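Local coordinates for SusD superfamily protein (Bacteroides thetaiotaomicron, PDB 3MCX) that is of uncertain function but, as a zinc-binding member of the SusD family at the outer membrane, probably helps capture glycans or related nutrients at the cell surface, at residues G65-P70 / G272-P277; T90-I95 / F134-L139; N185-L190 / I199-A204; V228-G233 / I374-G379; N299-D304 / V308-T313. All coordinates share one frame; numbering follows the deposited sequence. Where two conformers were deposited one is given.

Interaction 1: G65-P70 / G272-P277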
# COMPACT_ATOMS: atom_id res chain seq x y z
N GLY A 65 16.68 8.11 -10.96
CA GLY A 65 17.45 7.71 -9.79
C GLY A 65 17.15 8.53 -8.55
O GLY A 65 17.84 8.36 -7.55
N LYS A 66 16.15 9.41 -8.64
CA LYS A 66 15.78 10.31 -7.56
C LYS A 66 14.31 10.11 -7.22
O LYS A 66 13.58 9.40 -7.93
CB LYS A 66 16.14 11.76 -7.92
CG LYS A 66 17.65 12.00 -8.10
CD LYS A 66 18.42 12.05 -6.76
CE LYS A 66 19.93 12.18 -6.94
NZ LYS A 66 20.52 10.84 -7.18
N ARG A 67 13.85 10.69 -6.13
CA ARG A 67 12.59 10.27 -5.54
C ARG A 67 11.36 10.80 -6.26
O ARG A 67 11.31 11.96 -6.72
CB ARG A 67 12.52 10.60 -4.05
CG ARG A 67 12.33 12.06 -3.70
CD ARG A 67 12.32 12.28 -2.15
NE ARG A 67 13.68 12.14 -1.66
CZ ARG A 67 14.59 13.09 -1.55
NH1 ARG A 67 14.27 14.38 -1.72
NH2 ARG A 67 15.84 12.78 -1.24
N VAL A 68 10.39 9.89 -6.37
CA VAL A 68 9.01 10.13 -6.78
C VAL A 68 8.82 10.37 -8.28
O VAL A 68 8.01 9.68 -8.96
CB VAL A 68 8.31 11.26 -5.99
CG1 VAL A 68 6.84 11.42 -6.47
CG2 VAL A 68 8.32 10.98 -4.47
N SER A 69 9.54 11.32 -8.84
CA SER A 69 9.23 11.76 -10.18
C SER A 69 9.32 10.67 -11.27
O SER A 69 8.52 10.70 -12.19
CB SER A 69 9.96 13.06 -10.57
OG SER A 69 11.37 12.93 -10.62
N PRO A 70 10.29 9.75 -11.21
CA PRO A 70 10.30 8.74 -12.27
C PRO A 70 9.08 7.83 -12.27
O PRO A 70 8.69 7.34 -13.34
CB PRO A 70 11.57 7.94 -11.97
CG PRO A 70 12.48 8.94 -11.23
CD PRO A 70 11.51 9.65 -10.36
N GLY A 272 13.60 8.02 8.23
CA GLY A 272 14.63 8.77 7.51
C GLY A 272 14.10 9.85 6.59
O GLY A 272 12.89 10.06 6.46
N GLY A 273 15.03 10.52 5.91
CA GLY A 273 14.68 11.55 4.96
C GLY A 273 13.94 11.03 3.74
O GLY A 273 13.08 11.71 3.22
N GLU A 274 14.25 9.81 3.31
CA GLU A 274 13.56 9.22 2.16
C GLU A 274 12.22 8.65 2.51
O GLU A 274 11.42 8.33 1.65
CB GLU A 274 14.43 8.13 1.49
CG GLU A 274 15.70 8.63 0.88
CD GLU A 274 15.54 9.44 -0.40
OE1 GLU A 274 14.44 9.56 -0.93
OE2 GLU A 274 16.58 10.00 -0.87
N GLY A 275 11.95 8.48 3.81
CA GLY A 275 10.67 7.91 4.19
C GLY A 275 9.49 8.73 3.71
O GLY A 275 9.56 9.95 3.62
N ALA A 276 8.38 8.06 3.43
CA ALA A 276 7.22 8.76 2.92
C ALA A 276 6.82 9.95 3.77
O ALA A 276 6.46 10.97 3.22
CB ALA A 276 6.01 7.81 2.67
N PRO A 277 6.82 9.82 5.11
CA PRO A 277 6.39 10.95 5.92
C PRO A 277 7.24 12.21 5.67
O PRO A 277 6.69 13.32 5.58
CB PRO A 277 6.47 10.42 7.34
CG PRO A 277 6.11 8.97 7.17
CD PRO A 277 6.88 8.58 5.90
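A side-on salt bridge between Arg67 and Glu274 ties together two loops, each of which runs into a short helix, 69-72 or 276-279, and which lie some two hundred residues apart in sequence. The guanidinium grips the carboxylate with two nitrogens, one for each oxygen. Arg67 NE gives its hydrogen to Glu274 OE1 at 2.8 Å, and NH2 gives one to OE2 of the same carboxylate at 2.9 Å; in both, the N-H points almost straight at the acceptor (178°). Glu274 lies at the guanidinium edge, within its plane. The two planes are nevertheless turned 50° against each other, so the nitrogens come to both oxygens from above the carboxylate plane. Arg67 reaches this position with CG set between the backbone N and the carbonyl carbon (chi1 73°) and a second bend at chi3; Glu274, bent at chi2, brings its carboxylate round to meet it. Beyond the pair, Arg67 O accepts from Asn290 ND2, and Arg67 NH1 bonds a glycerol probably left by the crystallisation liquor. Both residues remain partly exposed, and the segments bury little surface between them. The join therefore rests on charge and direction rather than on apolar packing: two straight bonds at neighbouring nitrogens fix the rotation of the guanidinium.

Interaction 2: T90-I95 / F134-L139; sequences TVYKVI and FNLTRL
Leu136 enters a recess formed by Val91, Tyr92 and Ile95, and its CD1 methyl touches all three. Against Tyr92 the leucine crosses at a slant: CD1 sits over one ring face, 3.7 Å from the centroid and 19° off the ring normal, displaced toward the CE2 side of the rim in a CH-pi contact. Past Val91 it slides in the opposite direction, with Val91 CG1 3.6 Å from Leu136 CD1; that methyl is available because CG1 lies anti to the valine backbone N (chi1 179°). Ile95 meets the leucine tip to tip, its CD1 3.7 Å from Leu136 CD1. The phenol is held at its far end too, since Tyr92 OH hydrogen-bonds Pro155 O, which should limit tilting of the face that Leu136 rests on. All four residues are buried, and no hydrogen bond crosses between the segments. Val91 also packs on Tyr45 of helix 44-51, while Thr137, one residue further on from Leu136, turns to helix 172-186. The local axes of segments 90-95 and 134-139 lie 10.5 Å apart with their directions at 151°, an antiparallel, apolar helix pairing consistent with the TPR-like helical scaffold of SusD-family proteins.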
# COMPACT_ATOMS: atom_id res chain seq x y z
N THR A 90 15.16 -5.55 -2.17
CA THR A 90 14.80 -5.49 -0.75
C THR A 90 13.64 -6.43 -0.46
O THR A 90 13.65 -7.11 0.59
CB THR A 90 14.50 -4.04 -0.31
OG1 THR A 90 15.62 -3.21 -0.66
CG2 THR A 90 14.19 -3.94 1.19
N VAL A 91 12.61 -6.46 -1.32
CA VAL A 91 11.49 -7.36 -1.09
C VAL A 91 11.93 -8.81 -1.24
O VAL A 91 11.53 -9.67 -0.44
CB VAL A 91 10.25 -6.99 -1.92
CG1 VAL A 91 9.13 -7.99 -1.62
CG2 VAL A 91 9.78 -5.58 -1.55
N TYR A 92 12.80 -9.10 -2.20
CA TYR A 92 13.33 -10.46 -2.31
C TYR A 92 14.16 -10.86 -1.08
O TYR A 92 14.19 -12.01 -0.70
CB TYR A 92 14.09 -10.69 -3.63
CG TYR A 92 13.17 -11.12 -4.73
CD1 TYR A 92 12.57 -12.35 -4.68
CD2 TYR A 92 12.85 -10.26 -5.79
CE1 TYR A 92 11.69 -12.75 -5.66
CE2 TYR A 92 11.97 -10.64 -6.76
CZ TYR A 92 11.38 -11.89 -6.69
OH TYR A 92 10.45 -12.24 -7.65
N LYS A 93 14.87 -9.90 -0.47
CA LYS A 93 15.60 -10.20 0.76
C LYS A 93 14.62 -10.62 1.86
O LYS A 93 14.89 -11.58 2.58
CB LYS A 93 16.43 -8.99 1.21
CG LYS A 93 17.37 -9.28 2.38
CD LYS A 93 18.24 -8.00 2.60
CE LYS A 93 19.14 -8.08 3.82
NZ LYS A 93 19.77 -6.71 4.00
N VAL A 94 13.51 -9.90 1.99
CA VAL A 94 12.49 -10.28 2.96
C VAL A 94 11.97 -11.69 2.63
O VAL A 94 11.85 -12.52 3.53
CB VAL A 94 11.34 -9.30 3.02
CG1 VAL A 94 10.15 -9.90 3.82
CG2 VAL A 94 11.82 -7.98 3.67
N ILE A 95 11.68 -11.98 1.36
CA ILE A 95 11.17 -13.31 0.99
C ILE A 95 12.19 -14.39 1.38
O ILE A 95 11.84 -15.41 2.00
CB ILE A 95 10.84 -13.36 -0.51
CG1 ILE A 95 9.57 -12.55 -0.77
CG2 ILE A 95 10.71 -14.83 -0.97
CD1 ILE A 95 9.26 -12.28 -2.24
N PHE A 134 3.06 -10.46 -3.39
CA PHE A 134 1.98 -9.60 -3.90
C PHE A 134 2.52 -8.22 -4.29
O PHE A 134 2.23 -7.70 -5.36
CB PHE A 134 0.88 -9.48 -2.83
CG PHE A 134 -0.26 -8.58 -3.18
CD1 PHE A 134 -1.08 -8.85 -4.25
CD2 PHE A 134 -0.56 -7.48 -2.41
CE1 PHE A 134 -2.17 -8.05 -4.53
CE2 PHE A 134 -1.64 -6.66 -2.70
CZ PHE A 134 -2.45 -6.96 -3.74
N ASN A 135 3.31 -7.62 -3.39
CA ASN A 135 3.90 -6.31 -3.65
C ASN A 135 4.77 -6.29 -4.89
O ASN A 135 4.68 -5.38 -5.72
CB ASN A 135 4.68 -5.85 -2.42
CG ASN A 135 3.75 -5.45 -1.26
OD1 ASN A 135 2.67 -4.89 -1.49
ND2 ASN A 135 4.17 -5.72 -0.02
N LEU A 136 5.62 -7.31 -5.06
CA LEU A 136 6.43 -7.39 -6.27
C LEU A 136 5.56 -7.54 -7.54
O LEU A 136 5.83 -6.95 -8.56
CB LEU A 136 7.42 -8.55 -6.19
CG LEU A 136 8.60 -8.31 -5.25
CD1 LEU A 136 9.18 -9.64 -4.82
CD2 LEU A 136 9.64 -7.43 -5.92
N THR A 137 4.55 -8.40 -7.44
CA THR A 137 3.75 -8.75 -8.58
C THR A 137 2.98 -7.51 -9.07
O THR A 137 2.81 -7.32 -10.27
CB THR A 137 2.80 -9.93 -8.26
OG1 THR A 137 3.57 -11.05 -7.85
CG2 THR A 137 1.95 -10.29 -9.47
N ARG A 138 2.49 -6.70 -8.15
CA ARG A 138 1.66 -5.58 -8.55
C ARG A 138 2.51 -4.42 -9.06
O ARG A 138 1.98 -3.64 -9.84
CB ARG A 138 0.71 -5.19 -7.40
CG ARG A 138 1.35 -4.55 -6.27
CD ARG A 138 0.49 -4.65 -4.98
NE ARG A 138 -0.92 -4.30 -5.06
CZ ARG A 138 -1.61 -3.60 -4.13
NH1 ARG A 138 -1.02 -3.05 -3.08
NH2 ARG A 138 -2.91 -3.48 -4.23
N LEU A 139 3.80 -4.34 -8.71
CA LEU A 139 4.70 -3.33 -9.29
C LEU A 139 5.22 -3.75 -10.65
O LEU A 139 5.29 -2.92 -11.56
CB LEU A 139 5.91 -3.06 -8.37
CG LEU A 139 5.75 -1.82 -7.51
CD1 LEU A 139 4.60 -1.93 -6.48
CD2 LEU A 139 7.10 -1.48 -6.84

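Interaction 3: N185-L190 / I199-A204; sequences NALSGL and INYWAA
Leu187 and Leu190, where helix 172-186 runs out into a loop, pack on Tyr201 and Ala204 in the first turn of helix 201-214, closing a helix-loop-helix connection of the SusD-family helical region. The two leucines share one conformation: in each, CG lies anti to the carbonyl carbon and beside the backbone N, and CD1 lies anti to CA. In Leu190 (chi1 -62°) this carries CD1 onto Ala204 CB at 3.4 Å, tighter than usual for two carbons. Leu187 CD2 reaches the same methyl at 3.6 Å, so two leucine branches converge on the Ala204 methyl. The remaining branch of Leu190, CD2, turns to the Ile199 carbonyl oxygen at 3.8 Å, while its CB rests 3.6 Å from Tyr201 N.

Tyr201 takes the other common setting, CG anti to the backbone N (chi1 174°), and its ring crosses Leu187 at a slant. Leu187 CB lies 3.9 Å from Tyr201 CE2, and the Leu187 carbonyl oxygen stands at the ring edge, in its plane. The phenol's polar end belongs elsewhere: its OH hydrogen-bonds Asp227 OD2 of helix 218-231. Leu190 also touches Ser123 and Glu124 of helix 115-140, bringing that helix into the same cluster.

Asn200 starts the second helix as its N-cap. Its amide is secured through ND2 by Glu193 O and Tyr236 OH, while OD1 accepts from Ala203 N at 2.9 Å, the donor standing nearly in line with the C=O bond.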
# COMPACT_ATOMS: atom_id res chain seq x y z
N ASN A 185 -3.02 -20.34 4.27
CA ASN A 185 -2.39 -21.40 5.06
C ASN A 185 -1.90 -20.88 6.42
O ASN A 185 -1.81 -21.66 7.37
CB ASN A 185 -1.25 -22.07 4.29
CG ASN A 185 -1.73 -22.93 3.14
OD1 ASN A 185 -2.81 -23.51 3.22
ND2 ASN A 185 -0.92 -23.07 2.08
N ALA A 186 -1.61 -19.59 6.49
CA ALA A 186 -1.20 -18.94 7.74
C ALA A 186 -2.33 -18.79 8.76
O ALA A 186 -2.08 -18.81 9.95
CB ALA A 186 -0.64 -17.55 7.43
N LEU A 187 -3.57 -18.66 8.31
CA LEU A 187 -4.62 -18.12 9.19
C LEU A 187 -4.80 -18.85 10.53
O LEU A 187 -4.91 -18.21 11.58
CB LEU A 187 -5.98 -18.08 8.46
CG LEU A 187 -6.12 -17.18 7.24
CD1 LEU A 187 -7.48 -17.44 6.63
CD2 LEU A 187 -5.94 -15.71 7.63
N SER A 188 -4.83 -20.17 10.49
CA SER A 188 -5.14 -20.92 11.72
C SER A 188 -4.05 -20.82 12.80
O SER A 188 -4.31 -21.06 13.98
CB SER A 188 -5.47 -22.38 11.40
OG SER A 188 -4.35 -23.04 10.86
N GLY A 189 -2.83 -20.47 12.40
CA GLY A 189 -1.74 -20.28 13.35
C GLY A 189 -1.57 -18.88 13.91
O GLY A 189 -0.81 -18.72 14.85
N LEU A 190 -2.25 -17.89 13.34
CA LEU A 190 -2.09 -16.48 13.76
C LEU A 190 -2.89 -16.19 15.03
O LEU A 190 -3.89 -16.85 15.34
CB LEU A 190 -2.59 -15.56 12.65
CG LEU A 190 -1.85 -15.63 11.31
CD1 LEU A 190 -2.58 -14.85 10.23
CD2 LEU A 190 -0.46 -15.08 11.45
N ILE A 199 1.50 -9.21 12.52
CA ILE A 199 0.35 -9.71 11.79
C ILE A 199 -0.46 -10.69 12.61
O ILE A 199 0.09 -11.68 13.11
CB ILE A 199 0.81 -10.40 10.49
CG1 ILE A 199 1.43 -9.37 9.57
CG2 ILE A 199 -0.36 -11.11 9.81
CD1 ILE A 199 2.29 -9.97 8.46
N ASN A 200 -1.76 -10.42 12.77
CA ASN A 200 -2.70 -11.36 13.37
C ASN A 200 -3.74 -11.83 12.33
O ASN A 200 -3.66 -11.48 11.15
CB ASN A 200 -3.35 -10.75 14.62
CG ASN A 200 -4.35 -9.64 14.31
OD1 ASN A 200 -4.58 -9.30 13.15
ND2 ASN A 200 -4.94 -9.06 15.38
N TYR A 201 -4.71 -12.63 12.79
CA TYR A 201 -5.72 -13.21 11.91
C TYR A 201 -6.48 -12.11 11.16
O TYR A 201 -6.75 -12.25 9.96
CB TYR A 201 -6.67 -14.11 12.73
CG TYR A 201 -7.84 -14.64 11.95
CD1 TYR A 201 -9.03 -13.93 11.87
CD2 TYR A 201 -7.76 -15.87 11.28
CE1 TYR A 201 -10.11 -14.44 11.14
CE2 TYR A 201 -8.82 -16.38 10.58
CZ TYR A 201 -9.98 -15.66 10.50
OH TYR A 201 -11.01 -16.18 9.78
N TRP A 202 -6.86 -11.07 11.89
CA TRP A 202 -7.66 -9.97 11.33
C TRP A 202 -6.90 -9.23 10.24
O TRP A 202 -7.48 -8.93 9.19
CB TRP A 202 -8.16 -9.04 12.46
CG TRP A 202 -8.80 -9.86 13.53
CD1 TRP A 202 -8.29 -10.12 14.77
CD2 TRP A 202 -9.99 -10.64 13.40
NE1 TRP A 202 -9.12 -10.98 15.43
CE2 TRP A 202 -10.15 -11.34 14.61
CE3 TRP A 202 -10.93 -10.82 12.38
CZ2 TRP A 202 -11.23 -12.21 14.84
CZ3 TRP A 202 -12.00 -11.66 12.61
CH2 TRP A 202 -12.13 -12.36 13.82
N ALA A 203 -5.62 -8.96 10.48
CA ALA A 203 -4.77 -8.33 9.47
C ALA A 203 -4.68 -9.20 8.22
O ALA A 203 -4.72 -8.71 7.09
CB ALA A 203 -3.36 -8.11 10.03
N ALA A 204 -4.47 -10.50 8.42
CA ALA A 204 -4.33 -11.41 7.29
C ALA A 204 -5.61 -11.52 6.44
O ALA A 204 -5.55 -11.51 5.22
CB ALA A 204 -3.85 -12.82 7.76

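Interaction 4: V228-G233 / I374-G379; sequences VIKNNG and IEEAQG. With ZN (zinc ion), chain C.
The carboxylate of Glu376 receives Lys230 from above its plane: NZ, 49° out of the carboxylate plane, donates to OE2 at 2.8 Å, and the pair forms a salt bridge. The other oxygen, OE1, accepts from Tyr222 OH, so each oxygen has a partner of its own. A second flat group, the Glu375 carboxylate, is used quite differently, for its OE2 binds a zinc ion at 1.9 Å while OE1 stays 3.0 Å from the metal. In the other segment the Asn232 amide keeps Val228 O close to its own plane and donates to it from ND2 at 2.8 Å, tying Asn232 back to the helical turn that begins at Val228.

Lys230 and Glu376 approach from opposite directions. Glu376 spans the gap because CG is anti to its backbone N (chi1 -173°) and the chain runs extended to CD; Lys230 is straight as far as CE and bends at chi4 to deliver NZ. The lysine was modelled in two conformers, and the bridge described belongs to one of them. With an alanine here instead of Glu376, Lys230 NZ would probably lose its acidic mate and Tyr222 OH its acceptor, freeing the lysine end to turn.

The contact is a surface one. It joins the C-terminal end of helix 218-231 to the first turns of helix 374-385, with Lys230 CA and Glu376 CA 11.5 Å apart, while beside Lys230 in sequence Ile229 packs on Tyr360 and Ala363 of helix 356-370 and on Tyr380 of helix 374-385.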
# COMPACT_ATOMS: atom_id res chain seq x y z
N VAL A 228 -13.71 -9.89 8.84
CA VAL A 228 -13.12 -8.85 9.71
C VAL A 228 -14.20 -7.93 10.31
O VAL A 228 -14.22 -7.67 11.51
CB VAL A 228 -12.07 -8.03 8.97
CG1 VAL A 228 -11.51 -6.91 9.91
CG2 VAL A 228 -10.95 -8.96 8.42
N ILE A 229 -15.10 -7.44 9.45
CA ILE A 229 -16.12 -6.48 9.85
C ILE A 229 -17.05 -7.06 10.90
O ILE A 229 -17.30 -6.42 11.93
CB ILE A 229 -16.93 -6.04 8.63
CG1 ILE A 229 -16.08 -5.21 7.69
CG2 ILE A 229 -18.21 -5.22 9.06
CD1 ILE A 229 -16.70 -5.05 6.29
N LYS A 230 -17.53 -8.28 10.66
CA LYS A 230 -18.56 -8.90 11.51
C LYS A 230 -18.01 -9.58 12.76
O LYS A 230 -18.70 -9.63 13.78
CB LYS A 230 -19.36 -9.94 10.72
CG LYS A 230 -20.27 -9.36 9.63
CD LYS A 230 -20.70 -10.43 8.62
CE LYS A 230 -21.66 -9.90 7.56
NZ LYS A 230 -22.89 -9.28 8.14
N ASN A 231 -16.81 -10.14 12.66
CA ASN A 231 -16.35 -11.08 13.68
C ASN A 231 -15.16 -10.66 14.52
O ASN A 231 -14.73 -11.43 15.40
CB ASN A 231 -16.03 -12.41 13.00
CG ASN A 231 -17.24 -13.00 12.27
OD1 ASN A 231 -18.38 -12.91 12.75
ND2 ASN A 231 -16.98 -13.59 11.09
N ASN A 232 -14.63 -9.46 14.33
CA ASN A 232 -13.41 -9.09 15.04
C ASN A 232 -13.57 -8.98 16.56
O ASN A 232 -12.58 -8.95 17.30
CB ASN A 232 -12.76 -7.85 14.42
CG ASN A 232 -13.49 -6.58 14.75
OD1 ASN A 232 -13.40 -6.06 15.88
ND2 ASN A 232 -14.18 -6.02 13.74
N GLY A 233 -14.82 -8.91 17.03
CA GLY A 233 -15.10 -8.96 18.46
C GLY A 233 -14.85 -7.65 19.22
O GLY A 233 -14.46 -7.68 20.39
N ILE A 374 -26.17 -6.65 -1.98
CA ILE A 374 -26.07 -5.25 -2.36
C ILE A 374 -26.42 -4.30 -1.21
O ILE A 374 -25.66 -3.40 -0.92
CB ILE A 374 -26.96 -4.93 -3.57
CG1 ILE A 374 -26.46 -5.72 -4.78
CG2 ILE A 374 -26.96 -3.41 -3.88
CD1 ILE A 374 -25.07 -5.38 -5.18
N GLU A 375 -27.54 -4.54 -0.53
CA GLU A 375 -27.94 -3.67 0.58
C GLU A 375 -26.90 -3.66 1.70
O GLU A 375 -26.55 -2.61 2.22
CB GLU A 375 -29.30 -4.09 1.14
CG GLU A 375 -29.84 -3.05 2.05
CD GLU A 375 -31.17 -3.35 2.63
OE1 GLU A 375 -31.72 -4.46 2.44
OE2 GLU A 375 -31.67 -2.42 3.28
N GLU A 376 -26.37 -4.83 2.03
CA GLU A 376 -25.32 -4.93 3.05
C GLU A 376 -24.08 -4.15 2.62
O GLU A 376 -23.47 -3.40 3.40
CB GLU A 376 -25.01 -6.41 3.34
CG GLU A 376 -24.06 -6.62 4.49
CD GLU A 376 -23.86 -8.07 4.82
OE1 GLU A 376 -23.23 -8.77 4.01
OE2 GLU A 376 -24.33 -8.50 5.90
N ALA A 377 -23.67 -4.34 1.37
CA ALA A 377 -22.53 -3.64 0.79
C ALA A 377 -22.67 -2.10 0.80
O ALA A 377 -21.72 -1.36 1.16
CB ALA A 377 -22.29 -4.14 -0.65
N GLN A 378 -23.86 -1.64 0.43
CA GLN A 378 -24.19 -0.22 0.44
C GLN A 378 -24.08 0.33 1.87
O GLN A 378 -23.54 1.42 2.10
CB GLN A 378 -25.58 -0.10 -0.21
CG GLN A 378 -26.51 0.89 0.29
CD GLN A 378 -27.89 0.64 -0.29
OE1 GLN A 378 -28.06 -0.14 -1.24
NE2 GLN A 378 -28.87 1.30 0.26
N GLY A 379 -24.49 -0.48 2.83
CA GLY A 379 -24.37 -0.12 4.25
C GLY A 379 -22.94 0.12 4.64
O GLY A 379 -22.64 1.03 5.40
ZN ZN C . -33.30 -2.69 4.27

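Interaction 5: N299-D304 / V308-T313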
# COMPACT_ATOMS: atom_id res chain seq x y z
N ASN A 299 -10.13 19.34 -5.71
CA ASN A 299 -11.46 19.54 -6.32
C ASN A 299 -12.41 18.44 -5.84
O ASN A 299 -13.58 18.71 -5.53
CB ASN A 299 -11.37 19.54 -7.85
CG ASN A 299 -10.88 20.86 -8.43
OD1 ASN A 299 -10.74 21.88 -7.74
ND2 ASN A 299 -10.58 20.83 -9.72
N LEU A 300 -11.94 17.20 -5.81
CA LEU A 300 -12.78 16.07 -5.35
C LEU A 300 -13.22 16.28 -3.91
O LEU A 300 -14.38 16.15 -3.57
CB LEU A 300 -12.02 14.76 -5.47
CG LEU A 300 -12.72 13.53 -4.89
CD1 LEU A 300 -14.00 13.19 -5.63
CD2 LEU A 300 -11.78 12.33 -4.92
N LEU A 301 -12.26 16.60 -3.04
CA LEU A 301 -12.60 16.80 -1.61
C LEU A 301 -13.53 18.00 -1.39
O LEU A 301 -14.42 17.96 -0.54
CB LEU A 301 -11.32 16.96 -0.78
CG LEU A 301 -11.42 16.61 0.70
CD1 LEU A 301 -11.77 15.12 0.95
CD2 LEU A 301 -10.08 16.94 1.36
N ASN A 302 -13.37 19.03 -2.21
CA ASN A 302 -14.20 20.21 -2.13
C ASN A 302 -15.64 20.00 -2.64
O ASN A 302 -16.48 20.90 -2.50
CB ASN A 302 -13.54 21.40 -2.85
CG ASN A 302 -12.38 21.99 -2.05
OD1 ASN A 302 -12.39 21.93 -0.82
ND2 ASN A 302 -11.38 22.58 -2.73
N GLU A 303 -15.93 18.82 -3.20
CA GLU A 303 -17.32 18.49 -3.57
C GLU A 303 -18.21 18.44 -2.31
O GLU A 303 -19.42 18.59 -2.41
CB GLU A 303 -17.44 17.19 -4.38
CG GLU A 303 -16.76 17.29 -5.73
CD GLU A 303 -16.78 16.02 -6.55
OE1 GLU A 303 -17.47 15.05 -6.18
OE2 GLU A 303 -16.08 15.98 -7.58
N ASP A 304 -17.60 18.21 -1.15
CA ASP A 304 -18.34 18.25 0.12
C ASP A 304 -17.58 19.10 1.14
O ASP A 304 -16.61 18.62 1.73
CB ASP A 304 -18.61 16.82 0.65
CG ASP A 304 -19.36 16.82 1.98
OD1 ASP A 304 -19.78 17.91 2.43
OD2 ASP A 304 -19.50 15.73 2.58
N VAL A 308 -14.83 15.86 6.99
CA VAL A 308 -13.79 15.99 8.02
C VAL A 308 -12.37 15.89 7.43
O VAL A 308 -11.44 16.43 8.02
CB VAL A 308 -13.97 14.93 9.13
CG1 VAL A 308 -13.65 13.53 8.65
CG2 VAL A 308 -13.15 15.31 10.42
N ARG A 309 -12.20 15.22 6.29
CA ARG A 309 -10.87 14.99 5.71
C ARG A 309 -10.20 16.28 5.20
O ARG A 309 -9.00 16.27 4.92
CB ARG A 309 -10.97 13.88 4.65
CG ARG A 309 -11.25 12.55 5.32
CD ARG A 309 -11.77 11.47 4.39
NE ARG A 309 -13.10 11.79 3.87
CZ ARG A 309 -13.93 10.90 3.35
NH1 ARG A 309 -13.62 9.60 3.32
NH2 ARG A 309 -15.07 11.30 2.83
N HIS A 310 -10.95 17.37 5.13
CA HIS A 310 -10.33 18.67 4.90
C HIS A 310 -9.29 18.99 5.96
O HIS A 310 -8.37 19.75 5.69
CB HIS A 310 -11.34 19.81 4.84
CG HIS A 310 -12.19 19.76 3.62
ND1 HIS A 310 -11.74 20.12 2.37
CD2 HIS A 310 -13.48 19.38 3.47
CE1 HIS A 310 -12.72 19.93 1.49
NE2 HIS A 310 -13.79 19.50 2.13
N CYS A 311 -9.40 18.40 7.14
CA CYS A 311 -8.43 18.62 8.21
C CYS A 311 -7.03 18.15 7.87
O CYS A 311 -6.08 18.53 8.52
CB CYS A 311 -8.87 17.89 9.50
SG CYS A 311 -8.71 16.07 9.55
N LEU A 312 -6.91 17.25 6.89
CA LEU A 312 -5.62 16.67 6.50
C LEU A 312 -4.93 17.39 5.36
O LEU A 312 -3.86 16.97 4.93
CB LEU A 312 -5.85 15.21 6.07
CG LEU A 312 -6.29 14.28 7.19
CD1 LEU A 312 -6.70 12.94 6.59
CD2 LEU A 312 -5.23 14.12 8.26
N THR A 313 -5.53 18.47 4.84
CA THR A 313 -4.94 19.26 3.75
C THR A 313 -4.49 20.62 4.32
O THR A 313 -5.28 21.35 4.92
CB THR A 313 -5.95 19.46 2.60
OG1 THR A 313 -7.05 20.27 3.05
CG2 THR A 313 -6.49 18.11 2.12
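Leu301 lies against the ring of His310 where helix 295-301 leads into a type I beta turn, Leu301 to Asp304, and the chain doubles back through the 3-10 segment 308-312. Followed outward, the leucine first brings CB within 4.0 Å of His310 CE1. CG comes next, over one face of the imidazole: it stands 3.9 Å from the ring centroid and 22° off the normal, offset toward the rim, a CH-pi contact. The two side chains slide past each other in opposite directions. At the fork, CD1 goes to Arg309 CB at 4.0 Å, whereas CD2 touches His310 ND1 at 3.7 Å and ends against Thr313 CG2 at 3.9 Å. With CG anti to the leucine backbone N (chi1 -156°), both branches are directed into the returning chain.

The far end of the imidazole ties the turn to the returning chain. His310 NE2 donates to Asp304 O at 3.0 Å, the oxygen lying in the ring plane and the bond somewhat bent (154° at the hydrogen), which fixes the ring's rotation with its face on the leucine. With an alanine in its place, the Asp304 carbonyl would probably lose this donor and Leu301 CG the flat surface it rests on, leaving the turn less firmly tied to the 3-10 segment.

Asp304 OD2 hydrogen-bonds Thr389 OG1, and the Asp304 side chain lies about 4 Å from that of Asp391, a zinc ligand. Arg309 forms salt bridges with Asp307, Glu409 and Glu413. Where the 3-10 segment gives way to strand 313-314, His310 O accepts from both Thr313 N and Thr313 OG1, the hydroxyl 3.0 Å away, the two donors arriving from one face of the carbonyl plane.

How the interactions relate
Burial and chemistry vary together across the five contacts. Interactions 1 and 4 are surface contacts, each a single charged pair bridging segments far apart in sequence. Interactions 2, 3 and 5 are buried: the first two are essentially apolar, and interaction 5 adds a histidine-to-carbonyl bond within a short reversal of the chain. Interaction 2 is nested in the long loop closed by interaction 1, as interaction 5 is in that of interaction 4. Helix 115-140, half of interaction 2, also touches Leu190 and Ile199 of interaction 3. Interactions 3 and 4 touch directly, Trp202 packing on Val228, Asn231 and Asn232 where successive helices 201-214 and 218-231 meet.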